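Local coordinates for protein uricase (PDB 2YZC) that catalyses the oxidation of uric acid by molecular oxygen to 5-hydroxyisourate, which is processed further to (S)-allantoin, at residues Gly230-Lys244 with Ile283-Trp295. Numbering follows the deposited sequence.
Sequences GRAVIETHPEIDEIK and IQREGSRADHPIW
Trp295 lies across two residues of one strand, Glu242 and Lys244, that flank Ile243, and illustrates how an indole can use edge and face at once. At the edge, NE1 donates a nearly straight hydrogen bond to Glu242 OE1 (2.7 Å); carboxylate and ring planes stand 88° apart, and the N-H meets this oxygen from above the carboxylate plane. Over one face runs the extended Lys244 chain, heading opposite to the indole: CD sits 3.6 Å from the centroid of the six-membered ring in a CH-pi contact, and NZ reaches 3.6 Å from that of the five-membered ring, a cation-pi pair. A leucine in place of Trp295 would probably leave the Lys244 ammonium without its aromatic partner and deprive Glu242 OE1, also salt-bridged to Arg191, of a donor.

Farther along, Arg285 ties the helix end to the strand start. With CG anti to the backbone N (chi1 -176°) and the chain bent at chi3, its guanidinium turns into the 234-240 connection. NE and NH2 grip Ile240 O side-on, NH2 at 3.0 Å; NH2 also donates to Ile234 O, which lies 33° out of the guanidinium plane, while Ile234 CG2 lies over one face, toward the rim, 3.6 Å from NH2.

On the sheet face opposite Glu242, Ile243 and Ile283 form an antiparallel hydrogen-bonded pair, Ile243 CG2 resting 3.9 Å from Ile283 CB. In this tunnelling fold (T-fold), helix 222-236 packs on that face through Gly230 and Ile234, strand 182-192 flanks 240-254, and 276-285 continues the antiparallel sheet into the second subunit.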
ATOM      1  N   GLY A 230     -14.983 -13.999  21.377  1.00 19.56           N
ATOM      2  CA  GLY A 230     -15.652 -12.906  22.062  1.00 20.58           C
ATOM      3  C   GLY A 230     -16.165 -13.253  23.449  1.00 21.40           C
ATOM      4  O   GLY A 230     -16.055 -12.447  24.374  1.00 21.12           O
ATOM      5  N   ARG A 231     -16.725 -14.451  23.598  1.00 20.85           N
ATOM      6  CA  ARG A 231     -17.262 -14.896  24.880  1.00 22.62           C
ATOM      7  C   ARG A 231     -16.171 -14.979  25.943  1.00 21.98           C
ATOM      8  O   ARG A 231     -16.373 -14.571  27.084  1.00 21.81           O
ATOM      9  CB  ARG A 231     -17.939 -16.268  24.730  1.00 23.43           C
ATOM     10  CG  ARG A 231     -18.594 -16.780  26.007  1.00 29.14           C
ATOM     11  CD  ARG A 231     -19.458 -18.014  25.744  1.00 33.86           C
ATOM     12  NE  ARG A 231     -18.670 -19.193  25.397  1.00 37.12           N
ATOM     13  CZ  ARG A 231     -17.932 -19.885  26.262  1.00 40.28           C
ATOM     14  NH1 ARG A 231     -17.878 -19.520  27.535  1.00 41.79           N
ATOM     15  NH2 ARG A 231     -17.250 -20.948  25.855  1.00 41.14           N
ATOM     16  N   ALA A 232     -15.014 -15.508  25.563  1.00 21.48           N
ATOM     17  CA  ALA A 232     -13.899 -15.637  26.495  1.00 21.96           C
ATOM     18  C   ALA A 232     -13.496 -14.275  27.061  1.00 22.20           C
ATOM     19  O   ALA A 232     -13.159 -14.156  28.239  1.00 21.21           O
ATOM     20  CB  ALA A 232     -12.704 -16.285  25.792  1.00 21.79           C
ATOM     21  N   VAL A 233     -13.526 -13.250  26.216  1.00 21.07           N
ATOM     22  CA  VAL A 233     -13.157 -11.908  26.649  1.00 21.23           C
ATOM     23  C   VAL A 233     -14.172 -11.329  27.640  1.00 22.82           C
ATOM     24  O   VAL A 233     -13.802 -10.887  28.736  1.00 23.66           O
ATOM     25  CB  VAL A 233     -13.014 -10.965  25.430  1.00 20.47           C
ATOM     26  CG1 VAL A 233     -12.884  -9.520  25.885  1.00 19.48           C
ATOM     27  CG2 VAL A 233     -11.785 -11.366  24.620  1.00 17.63           C
ATOM     28  N   ILE A 234     -15.445 -11.343  27.263  1.00 21.59           N
ATOM     29  CA  ILE A 234     -16.490 -10.804  28.130  1.00 23.94           C
ATOM     30  C   ILE A 234     -16.582 -11.548  29.459  1.00 25.15           C
ATOM     31  O   ILE A 234     -16.784 -10.933  30.509  1.00 25.98           O
ATOM     32  CB  ILE A 234     -17.876 -10.854  27.453  1.00 24.05           C
ATOM     33  CG1 ILE A 234     -17.836 -10.130  26.103  1.00 23.89           C
ATOM     34  CG2 ILE A 234     -18.920 -10.203  28.365  1.00 26.18           C
ATOM     35  CD1 ILE A 234     -17.470  -8.666  26.191  1.00 25.87           C
ATOM     36  N   GLU A 235     -16.440 -12.867  29.419  1.00 25.86           N
ATOM     37  CA  GLU A 235     -16.521 -13.666  30.638  1.00 28.17           C
ATOM     38  C   GLU A 235     -15.349 -13.421  31.578  1.00 28.33           C
ATOM     39  O   GLU A 235     -15.475 -13.568  32.795  1.00 28.88           O
ATOM     40  CB  GLU A 235     -16.593 -15.156  30.294  1.00 30.23           C
ATOM     41  CG  GLU A 235     -17.929 -15.592  29.719  1.00 33.36           C
ATOM     42  CD  GLU A 235     -17.964 -17.070  29.392  1.00 36.47           C
ATOM     43  OE1 GLU A 235     -19.055 -17.584  29.068  1.00 39.07           O
ATOM     44  OE2 GLU A 235     -16.898 -17.718  29.454  1.00 38.39           O
ATOM     45  N   THR A 236     -14.211 -13.032  31.014  1.00 26.12           N
ATOM     46  CA  THR A 236     -13.015 -12.800  31.812  1.00 26.53           C
ATOM     47  C   THR A 236     -12.855 -11.370  32.329  1.00 26.68           C
ATOM     48  O   THR A 236     -12.289 -11.158  33.403  1.00 26.68           O
ATOM     49  CB  THR A 236     -11.747 -13.164  31.004  1.00 26.94           C
ATOM     50  OG1 THR A 236     -11.834 -14.527  30.566  1.00 28.29           O
ATOM     51  CG2 THR A 236     -10.494 -12.989  31.857  1.00 28.26           C
ATOM     52  N   HIS A 237     -13.354 -10.392  31.582  1.00 24.72           N
ATOM     53  CA  HIS A 237     -13.187  -9.002  31.992  1.00 24.57           C
ATOM     54  C   HIS A 237     -14.455  -8.202  32.247  1.00 24.02           C
ATOM     55  O   HIS A 237     -15.112  -7.755  31.316  1.00 21.80           O
ATOM     56  CB  HIS A 237     -12.325  -8.268  30.965  1.00 24.78           C
ATOM     57  CG  HIS A 237     -10.911  -8.753  30.922  1.00 24.02           C
ATOM     58  ND1 HIS A 237     -10.489  -9.746  30.065  1.00 26.26           N
ATOM     59  CD2 HIS A 237      -9.830  -8.408  31.660  1.00 22.74           C
ATOM     60  CE1 HIS A 237      -9.209  -9.992  30.277  1.00 23.36           C
ATOM     61  NE2 HIS A 237      -8.785  -9.193  31.240  1.00 26.91           N
ATOM     62  N   PRO A 238     -14.792  -7.991  33.530  1.00 25.00           N
ATOM     63  CA  PRO A 238     -15.983  -7.238  33.943  1.00 25.14           C
ATOM     64  C   PRO A 238     -16.004  -5.810  33.400  1.00 23.76           C
ATOM     65  O   PRO A 238     -17.072  -5.230  33.210  1.00 22.16           O
ATOM     66  CB  PRO A 238     -15.897  -7.267  35.470  1.00 26.04           C
ATOM     67  CG  PRO A 238     -15.184  -8.553  35.748  1.00 28.20           C
ATOM     68  CD  PRO A 238     -14.086  -8.529  34.707  1.00 26.28           C
ATOM     69  N   GLU A 239     -14.825  -5.245  33.151  1.00 23.62           N
ATOM     70  CA  GLU A 239     -14.746  -3.881  32.646  1.00 24.93           C
ATOM     71  C   GLU A 239     -15.081  -3.746  31.165  1.00 22.73           C
ATOM     72  O   GLU A 239     -15.138  -2.634  30.644  1.00 23.65           O
ATOM     73  CB  GLU A 239     -13.359  -3.280  32.911  1.00 27.64           C
ATOM     74  CG  GLU A 239     -12.193  -4.211  32.633  1.00 35.88           C
ATOM     75  CD  GLU A 239     -11.979  -5.207  33.756  1.00 39.62           C
ATOM     76  OE1 GLU A 239     -11.746  -4.762  34.902  1.00 44.18           O
ATOM     77  OE2 GLU A 239     -12.046  -6.428  33.497  1.00 40.90           O
ATOM     78  N   ILE A 240     -15.298  -4.869  30.486  1.00 19.81           N
ATOM     79  CA  ILE A 240     -15.634  -4.827  29.068  1.00 18.93           C
ATOM     80  C   ILE A 240     -17.121  -5.099  28.845  1.00 18.43           C
ATOM     81  O   ILE A 240     -17.653  -6.104  29.309  1.00 20.41           O
ATOM     82  CB  ILE A 240     -14.796  -5.856  28.264  1.00 18.68           C
ATOM     83  CG1 ILE A 240     -13.305  -5.504  28.367  1.00 16.67           C
ATOM     84  CG2 ILE A 240     -15.253  -5.870  26.808  1.00 17.12           C
ATOM     85  CD1 ILE A 240     -12.368  -6.475  27.627  1.00 15.11           C
ATOM     86  N   ASP A 241     -17.794  -4.196  28.138  1.00 20.43           N
ATOM     87  CA  ASP A 241     -19.220  -4.371  27.862  1.00 21.57           C
ATOM     88  C   ASP A 241     -19.502  -5.075  26.548  1.00 20.89           C
ATOM     89  O   ASP A 241     -20.547  -5.712  26.386  1.00 20.27           O
ATOM     90  CB  ASP A 241     -19.933  -3.021  27.859  1.00 25.00           C
ATOM     91  CG  ASP A 241     -20.618  -2.725  29.176  1.00 28.04           C
ATOM     92  OD1 ASP A 241     -20.482  -3.542  30.112  1.00 30.50           O
ATOM     93  OD2 ASP A 241     -21.290  -1.677  29.268  1.00 30.09           O
ATOM     94  N   GLU A 242     -18.581  -4.959  25.601  1.00 18.37           N
ATOM     95  CA  GLU A 242     -18.776  -5.589  24.311  1.00 18.29           C
ATOM     96  C   GLU A 242     -17.491  -5.622  23.507  1.00 18.03           C
ATOM     97  O   GLU A 242     -16.588  -4.816  23.709  1.00 16.23           O
ATOM     98  CB  GLU A 242     -19.839  -4.835  23.513  1.00 19.47           C
ATOM     99  CG  GLU A 242     -19.569  -3.337  23.416  1.00 24.32           C
ATOM    100  CD  GLU A 242     -20.577  -2.616  22.548  1.00 25.66           C
ATOM    101  OE1 GLU A 242     -20.663  -1.371  22.646  1.00 24.47           O
ATOM    102  OE2 GLU A 242     -21.275  -3.294  21.763  1.00 28.29           O
ATOM    103  N   ILE A 243     -17.421  -6.576  22.595  1.00 18.17           N
ATOM    104  CA  ILE A 243     -16.262  -6.698  21.733  1.00 18.31           C
ATOM    105  C   ILE A 243     -16.792  -6.960  20.338  1.00 17.68           C
ATOM    106  O   ILE A 243     -17.730  -7.739  20.150  1.00 20.39           O
ATOM    107  CB  ILE A 243     -15.334  -7.846  22.191  1.00 18.21           C
ATOM    108  CG1 ILE A 243     -14.140  -7.958  21.234  1.00 19.08           C
ATOM    109  CG2 ILE A 243     -16.105  -9.157  22.250  1.00 19.54           C
ATOM    110  CD1 ILE A 243     -13.078  -8.925  21.691  1.00 19.52           C
ATOM    111  N   LYS A 244     -16.214  -6.272  19.364  1.00 18.93           N
ATOM    112  CA  LYS A 244     -16.618  -6.430  17.980  1.00 18.86           C
ATOM    113  C   LYS A 244     -15.433  -6.978  17.219  1.00 21.83           C
ATOM    114  O   LYS A 244     -14.300  -6.556  17.446  1.00 15.66           O
ATOM    115  CB  LYS A 244     -17.023  -5.090  17.373  1.00 22.25           C
ATOM    116  CG  LYS A 244     -18.275  -4.486  17.976  1.00 24.52           C
ATOM    117  CD  LYS A 244     -18.707  -3.253  17.206  1.00 25.85           C
ATOM    118  CE  LYS A 244     -20.110  -2.827  17.609  1.00 29.27           C
ATOM    119  NZ  LYS A 244     -20.599  -1.727  16.736  1.00 32.40           N
ATOM    120  N   ILE A 283     -20.227  -9.200  20.243  1.00 22.20           N
ATOM    121  CA  ILE A 283     -20.553 -10.082  21.355  1.00 22.97           C
ATOM    122  C   ILE A 283     -20.718  -9.116  22.528  1.00 23.88           C
ATOM    123  O   ILE A 283     -19.788  -8.380  22.862  1.00 21.54           O
ATOM    124  CB  ILE A 283     -19.413 -11.078  21.639  1.00 24.33           C
ATOM    125  CG1 ILE A 283     -19.176 -11.963  20.414  1.00 27.05           C
ATOM    126  CG2 ILE A 283     -19.760 -11.943  22.835  1.00 24.79           C
ATOM    127  CD1 ILE A 283     -20.370 -12.819  20.031  1.00 28.64           C
ATOM    128  N   GLN A 284     -21.902  -9.109  23.135  1.00 24.28           N
ATOM    129  CA  GLN A 284     -22.194  -8.188  24.229  1.00 25.86           C
ATOM    130  C   GLN A 284     -22.541  -8.814  25.574  1.00 25.40           C
ATOM    131  O   GLN A 284     -22.980  -9.961  25.654  1.00 24.29           O
ATOM    132  CB  GLN A 284     -23.353  -7.269  23.830  1.00 27.66           C
ATOM    133  CG  GLN A 284     -23.045  -6.275  22.733  1.00 33.56           C
ATOM    134  CD  GLN A 284     -24.229  -5.380  22.409  1.00 37.86           C
ATOM    135  OE1 GLN A 284     -24.070  -4.300  21.833  1.00 38.88           O
ATOM    136  NE2 GLN A 284     -25.428  -5.831  22.769  1.00 38.36           N
ATOM    137  N   ARG A 285     -22.336  -8.037  26.632  1.00 23.63           N
ATOM    138  CA  ARG A 285     -22.684  -8.469  27.976  1.00 25.83           C
ATOM    139  C   ARG A 285     -24.196  -8.234  28.011  1.00 25.13           C
ATOM    140  O   ARG A 285     -24.663  -7.159  27.634  1.00 23.79           O
ATOM    141  CB  ARG A 285     -21.979  -7.588  29.012  1.00 26.58           C
ATOM    142  CG  ARG A 285     -22.187  -8.006  30.458  1.00 28.40           C
ATOM    143  CD  ARG A 285     -21.402  -7.095  31.405  1.00 27.34           C
ATOM    144  NE  ARG A 285     -19.960  -7.220  31.211  1.00 27.05           N
ATOM    145  CZ  ARG A 285     -19.248  -8.287  31.566  1.00 26.38           C
ATOM    146  NH1 ARG A 285     -19.843  -9.322  32.142  1.00 25.34           N
ATOM    147  NH2 ARG A 285     -17.941  -8.325  31.332  1.00 24.53           N
ATOM    148  N   GLU A 286     -24.962  -9.229  28.442  1.00 26.01           N
ATOM    149  CA  GLU A 286     -26.416  -9.074  28.469  1.00 28.22           C
ATOM    150  C   GLU A 286     -26.870  -7.787  29.149  1.00 27.64           C
ATOM    151  O   GLU A 286     -26.401  -7.451  30.232  1.00 27.57           O
ATOM    152  CB  GLU A 286     -27.087 -10.263  29.169  1.00 32.00           C
ATOM    153  CG  GLU A 286     -28.607 -10.238  29.018  1.00 36.82           C
ATOM    154  CD  GLU A 286     -29.338 -11.190  29.956  1.00 42.76           C
ATOM    155  OE1 GLU A 286     -30.575 -11.312  29.815  1.00 44.04           O
ATOM    156  OE2 GLU A 286     -28.690 -11.806  30.834  1.00 43.65           O
ATOM    157  N   GLY A 287     -27.781  -7.070  28.498  1.00 26.24           N
ATOM    158  CA  GLY A 287     -28.309  -5.839  29.061  1.00 27.74           C
ATOM    159  C   GLY A 287     -27.509  -4.564  28.836  1.00 27.73           C
ATOM    160  O   GLY A 287     -27.992  -3.478  29.150  1.00 28.85           O
ATOM    161  N   SER A 288     -26.301  -4.673  28.291  1.00 27.33           N
ATOM    162  CA  SER A 288     -25.483  -3.482  28.067  1.00 27.97           C
ATOM    163  C   SER A 288     -26.021  -2.631  26.919  1.00 28.81           C
ATOM    164  O   SER A 288     -26.898  -3.063  26.172  1.00 29.72           O
ATOM    165  CB  SER A 288     -24.025  -3.875  27.793  1.00 26.99           C
ATOM    166  OG  SER A 288     -23.921  -4.722  26.661  1.00 25.91           O
ATOM    167  N   ARG A 289     -25.490  -1.419  26.794  1.00 28.83           N
ATOM    168  CA  ARG A 289     -25.901  -0.479  25.758  1.00 31.39           C
ATOM    169  C   ARG A 289     -25.865  -1.116  24.372  1.00 32.45           C
ATOM    170  O   ARG A 289     -24.894  -1.775  23.999  1.00 31.08           O
ATOM    171  CB  ARG A 289     -24.998   0.756  25.798  1.00 33.15           C
ATOM    172  CG  ARG A 289     -25.543   1.958  25.056  1.00 34.08           C
ATOM    173  CD  ARG A 289     -24.833   3.214  25.509  1.00 35.70           C
ATOM    174  NE  ARG A 289     -25.303   4.403  24.807  1.00 36.02           N
ATOM    175  CZ  ARG A 289     -24.857   5.630  25.050  1.00 36.18           C
ATOM    176  NH1 ARG A 289     -23.930   5.825  25.978  1.00 35.62           N
ATOM    177  NH2 ARG A 289     -25.333   6.661  24.364  1.00 37.65           N
ATOM    178  N   ALA A 290     -26.934  -0.902  23.611  1.00 32.24           N
ATOM    179  CA  ALA A 290     -27.070  -1.469  22.277  1.00 33.97           C
ATOM    180  C   ALA A 290     -26.207  -0.824  21.195  1.00 33.90           C
ATOM    181  O   ALA A 290     -25.519  -1.520  20.450  1.00 33.63           O
ATOM    182  CB  ALA A 290     -28.540  -1.426  21.853  1.00 35.04           C
ATOM    183  N   ASP A 291     -26.247   0.501  21.099  1.00 32.91           N
ATOM    184  CA  ASP A 291     -25.481   1.189  20.069  1.00 31.53           C
ATOM    185  C   ASP A 291     -24.737   2.421  20.563  1.00 29.66           C
ATOM    186  O   ASP A 291     -25.107   3.553  20.241  1.00 28.58           O
ATOM    187  CB  ASP A 291     -26.404   1.570  18.919  1.00 33.31           C
ATOM    188  N   HIS A 292     -23.675   2.205  21.331  1.00 26.33           N
ATOM    189  CA  HIS A 292     -22.901   3.326  21.841  1.00 25.98           C
ATOM    190  C   HIS A 292     -22.418   4.157  20.657  1.00 25.39           C
ATOM    191  O   HIS A 292     -21.916   3.613  19.674  1.00 24.60           O
ATOM    192  CB  HIS A 292     -21.701   2.838  22.650  1.00 24.66           C
ATOM    193  CG  HIS A 292     -21.052   3.919  23.453  1.00 26.05           C
ATOM    194  ND1 HIS A 292     -21.130   3.974  24.829  1.00 26.68           N
ATOM    195  CD2 HIS A 292     -20.368   5.024  23.069  1.00 25.13           C
ATOM    196  CE1 HIS A 292     -20.523   5.067  25.257  1.00 24.62           C
ATOM    197  NE2 HIS A 292     -20.054   5.721  24.210  1.00 26.44           N
ATOM    198  N   PRO A 293     -22.571   5.491  20.735  1.00 26.51           N
ATOM    199  CA  PRO A 293     -22.161   6.425  19.681  1.00 26.73           C
ATOM    200  C   PRO A 293     -20.700   6.331  19.238  1.00 25.73           C
ATOM    201  O   PRO A 293     -20.373   6.690  18.110  1.00 25.18           O
ATOM    202  CB  PRO A 293     -22.483   7.787  20.291  1.00 29.39           C
ATOM    203  CG  PRO A 293     -23.670   7.494  21.141  1.00 30.27           C
ATOM    204  CD  PRO A 293     -23.266   6.208  21.818  1.00 28.72           C
ATOM    205  N   ILE A 294     -19.826   5.849  20.115  1.00 24.51           N
ATOM    206  CA  ILE A 294     -18.410   5.744  19.775  1.00 24.31           C
ATOM    207  C   ILE A 294     -18.164   4.844  18.563  1.00 26.37           C
ATOM    208  O   ILE A 294     -17.164   4.994  17.857  1.00 26.96           O
ATOM    209  CB  ILE A 294     -17.582   5.221  20.981  1.00 24.11           C
ATOM    210  CG1 ILE A 294     -16.086   5.430  20.725  1.00 22.84           C
ATOM    211  CG2 ILE A 294     -17.868   3.739  21.217  1.00 21.41           C
ATOM    212  CD1 ILE A 294     -15.234   5.286  21.972  1.00 21.59           C
ATOM    213  N   TRP A 295     -19.079   3.914  18.311  1.00 26.89           N
ATOM    214  CA  TRP A 295     -18.926   3.003  17.184  1.00 29.65           C
ATOM    215  C   TRP A 295     -19.185   3.660  15.835  1.00 32.40           C
ATOM    216  O   TRP A 295     -18.743   3.160  14.803  1.00 33.28           O
ATOM    217  CB  TRP A 295     -19.848   1.791  17.357  1.00 27.80           C
ATOM    218  CG  TRP A 295     -19.475   0.931  18.527  1.00 23.57           C
ATOM    219  CD1 TRP A 295     -20.230   0.680  19.637  1.00 22.43           C
ATOM    220  CD2 TRP A 295     -18.251   0.208  18.702  1.00 22.74           C
ATOM    221  NE1 TRP A 295     -19.553  -0.156  20.490  1.00 22.65           N
ATOM    222  CE2 TRP A 295     -18.334  -0.463  19.941  1.00 22.34           C
ATOM    223  CE3 TRP A 295     -17.088   0.061  17.928  1.00 23.50           C
ATOM    224  CZ2 TRP A 295     -17.303  -1.272  20.427  1.00 22.93           C
ATOM    225  CZ3 TRP A 295     -16.059  -0.746  18.412  1.00 22.81           C
ATOM    226  CH2 TRP A 295     -16.175  -1.403  19.652  1.00 24.27           C
TER
HETATM  227  O   HOH W   1     -17.343 -10.790  33.354  1.00 32.01           O
HETATM  228  O   HOH W   2     -23.447  -0.469  28.428  1.00 48.41           O
HETATM  229  O   HOH W   3     -23.055  -0.361  22.267  1.00 25.89           O
HETATM  230  O   HOH W   4     -22.855  -2.050  19.612  1.00 34.05           O